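Local coordinates for integron cassette protein Vpc_cass2 (Vibrio paracholerae, PDB 3JRT) that is of unknown function but is encoded by a mobile integron gene cassette and folds into a mainly helical chain, at residues A[118-123]-A[148-153]. Residues are numbered along the deposited sequence; the frame is centred on the assembly and turned at random.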
loop_
_atom_site.group_PDB
_atom_site.type_symbol
_atom_site.label_atom_id
_atom_site.label_comp_id
_atom_site.label_asym_id
_atom_site.label_seq_id
_atom_site.Cartn_x
_atom_site.Cartn_y
_atom_site.Cartn_z
ATOM N N THR A 118 1.171 1.454 -18.784
ATOM C CA THR A 118 0.408 0.263 -18.431
ATOM C C THR A 118 0.998 -0.544 -17.283
ATOM O O THR A 118 0.299 -1.348 -16.667
ATOM C CB THR A 118 0.205 -0.658 -19.651
ATOM O OG1 THR A 118 1.469 -1.172 -20.084
ATOM C CG2 THR A 118 -0.429 0.120 -20.785
ATOM N N ALA A 119 2.277 -0.344 -16.995
ATOM C CA ALA A 119 2.867 -0.978 -15.823
ATOM C C ALA A 119 2.098 -0.575 -14.541
ATOM O O ALA A 119 1.950 -1.369 -13.599
ATOM C CB ALA A 119 4.349 -0.615 -15.713
ATOM N N ILE A 120 1.592 0.655 -14.524
ATOM C CA ILE A 120 0.856 1.171 -13.373
ATOM C C ILE A 120 -0.345 0.301 -13.021
ATOM O O ILE A 120 -0.485 -0.153 -11.889
ATOM C CB ILE A 120 0.402 2.619 -13.584
ATOM C CG1 ILE A 120 1.625 3.541 -13.606
ATOM C CG2 ILE A 120 -0.561 3.058 -12.443
ATOM C CD1 ILE A 120 1.298 5.036 -13.720
ATOM N N LYS A 121 -1.192 0.052 -14.010
ATOM C CA LYS A 121 -2.375 -0.772 -13.818
ATOM C C LYS A 121 -1.966 -2.201 -13.503
ATOM O O LYS A 121 -2.523 -2.827 -12.602
ATOM C CB LYS A 121 -3.248 -0.724 -15.069
ATOM C CG LYS A 121 -4.700 -1.094 -14.866
ATOM C CD LYS A 121 -5.477 -0.918 -16.179
ATOM C CE LYS A 121 -6.983 -1.017 -15.977
ATOM N NZ LYS A 121 -7.732 -0.598 -17.197
ATOM N N LYS A 122 -0.985 -2.716 -14.235
ATOM C CA LYS A 122 -0.497 -4.075 -14.004
ATOM C C LYS A 122 -0.028 -4.263 -12.563
ATOM O O LYS A 122 -0.369 -5.245 -11.916
ATOM C CB LYS A 122 0.647 -4.420 -14.955
ATOM C CG LYS A 122 0.273 -4.476 -16.416
ATOM C CD LYS A 122 1.392 -5.166 -17.233
ATOM C CE LYS A 122 1.262 -4.862 -18.711
ATOM N NZ LYS A 122 2.311 -5.554 -19.542
ATOM N N LEU A 123 0.767 -3.324 -12.066
ATOM C CA LEU A 123 1.241 -3.403 -10.685
ATOM C C LEU A 123 0.094 -3.274 -9.681
ATOM O O LEU A 123 -0.003 -4.051 -8.727
ATOM C CB LEU A 123 2.345 -2.362 -10.429
ATOM C CG LEU A 123 3.672 -2.705 -11.129
ATOM C CD1 LEU A 123 4.543 -1.479 -11.396
ATOM C CD2 LEU A 123 4.442 -3.719 -10.306
ATOM N N ILE A 148 10.536 -1.180 -13.589
ATOM C CA ILE A 148 11.467 -0.532 -14.501
ATOM C C ILE A 148 10.690 0.102 -15.675
ATOM O O ILE A 148 10.947 1.241 -16.060
ATOM C CB ILE A 148 12.529 -1.533 -14.971
ATOM C CG1 ILE A 148 13.379 -1.974 -13.766
ATOM C CG2 ILE A 148 13.390 -0.960 -16.141
ATOM C CD1 ILE A 148 14.472 -2.970 -14.115
ATOM N N LYS A 149 9.722 -0.619 -16.224
ATOM C CA LYS A 149 8.871 -0.054 -17.266
ATOM C C LYS A 149 8.151 1.208 -16.783
ATOM O O LYS A 149 7.997 2.178 -17.511
ATOM C CB LYS A 149 7.842 -1.087 -17.744
ATOM C CG LYS A 149 8.463 -2.223 -18.598
ATOM C CD LYS A 149 7.410 -3.251 -18.979
ATOM C CE LYS A 149 8.030 -4.472 -19.595
ATOM N NZ LYS A 149 6.975 -5.454 -19.940
HETATM N N MSE A 150 7.704 1.190 -15.545
HETATM C CA MSE A 150 6.922 2.302 -15.047
HETATM C C MSE A 150 7.795 3.555 -15.028
HETATM O O MSE A 150 7.369 4.638 -15.436
HETATM C CB MSE A 150 6.403 1.975 -13.653
HETATM C CG MSE A 150 5.345 2.933 -13.146
HETATM SE SE MSE A 150 4.956 2.672 -11.244
HETATM C CE MSE A 150 3.723 4.160 -10.990
ATOM N N PHE A 151 9.031 3.387 -14.572
ATOM C CA PHE A 151 9.954 4.501 -14.434
ATOM C C PHE A 151 10.646 4.826 -15.733
ATOM O O PHE A 151 11.438 5.768 -15.803
ATOM C CB PHE A 151 10.996 4.195 -13.367
ATOM C CG PHE A 151 10.474 4.339 -11.972
ATOM C CD1 PHE A 151 10.297 5.591 -11.417
ATOM C CD2 PHE A 151 10.156 3.229 -11.226
ATOM C CE1 PHE A 151 9.823 5.734 -10.131
ATOM C CE2 PHE A 151 9.683 3.358 -9.943
ATOM C CZ PHE A 151 9.511 4.615 -9.391
ATOM N N ASP A 152 10.339 4.032 -16.756
ATOM C CA ASP A 152 10.956 4.160 -18.067
ATOM C C ASP A 152 12.475 4.061 -18.063
ATOM O O ASP A 152 13.146 4.687 -18.876
ATOM C CB ASP A 152 10.529 5.448 -18.761
ATOM C CG ASP A 152 10.634 5.343 -20.272
ATOM O OD1 ASP A 152 9.847 4.562 -20.855
ATOM O OD2 ASP A 152 11.506 6.016 -20.869
ATOM N N GLY A 153 13.026 3.255 -17.171
ATOM C CA GLY A 153 14.460 3.041 -17.184
ATOM C C GLY A 153 14.958 2.795 -15.777
ATOM O O GLY A 153 14.192 2.419 -14.896
#
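Leu123 N donates a 2.8 Å hydrogen bond to Ala119 O, and the side chains of both residues rest against Met150. This is helix-helix packing inside an all-helical fold. The first turns of helix 118-128 meet the last turn of helix 140-151. No hydrogen bond joins the two segments; the side chains meet through apolar atoms. The small Ala119 lets the backbones close in, with its CA 5.3 Å from Met150 CA. Ala119 CB lies 3.8 Å from Met150 N and also touches the CB atoms of Met150 and Lys149.

Met150, a selenomethionine, makes the largest single contribution. Its CG is anti to the backbone N (chi1 -168°) and the rest of the chain is extended, which carries SE and CE past Ala119 to Ile120. The Met150 and Ile120 side chains cross at about a right angle. Ile120 CG1 is 3.4 Å from Met150 CE, tighter than a normal carbon contact. With chi1 at -68°, Ile120 CG1 sits beside its own backbone N, and this is the branch that meets Met150 CE. One turn after Ala119, Leu123 CD1 lies 4.2 Å from Met150 SE. Val79 of helix 64-91 and Phe159 of helix 157-163 touch both Ile120 and Met150, so this buried patch joins four helices.

Asn117 ND2, just before segment 118-123, hydrogen-bonds to Met150 O. On the solvent side, Lys122 NZ and Lys149 NZ stand 4.7 Å apart. Glu146 OE2 forms a long, weak ion pair with each and probably eases their repulsion. Helix 140-151 ends in a Schellman motif. Asp152 has a positive phi (57°), and Gly153 N bonds back to Ile148 O at 3.1 Å, while the bond from Asp152 N to Lys149 O is weak.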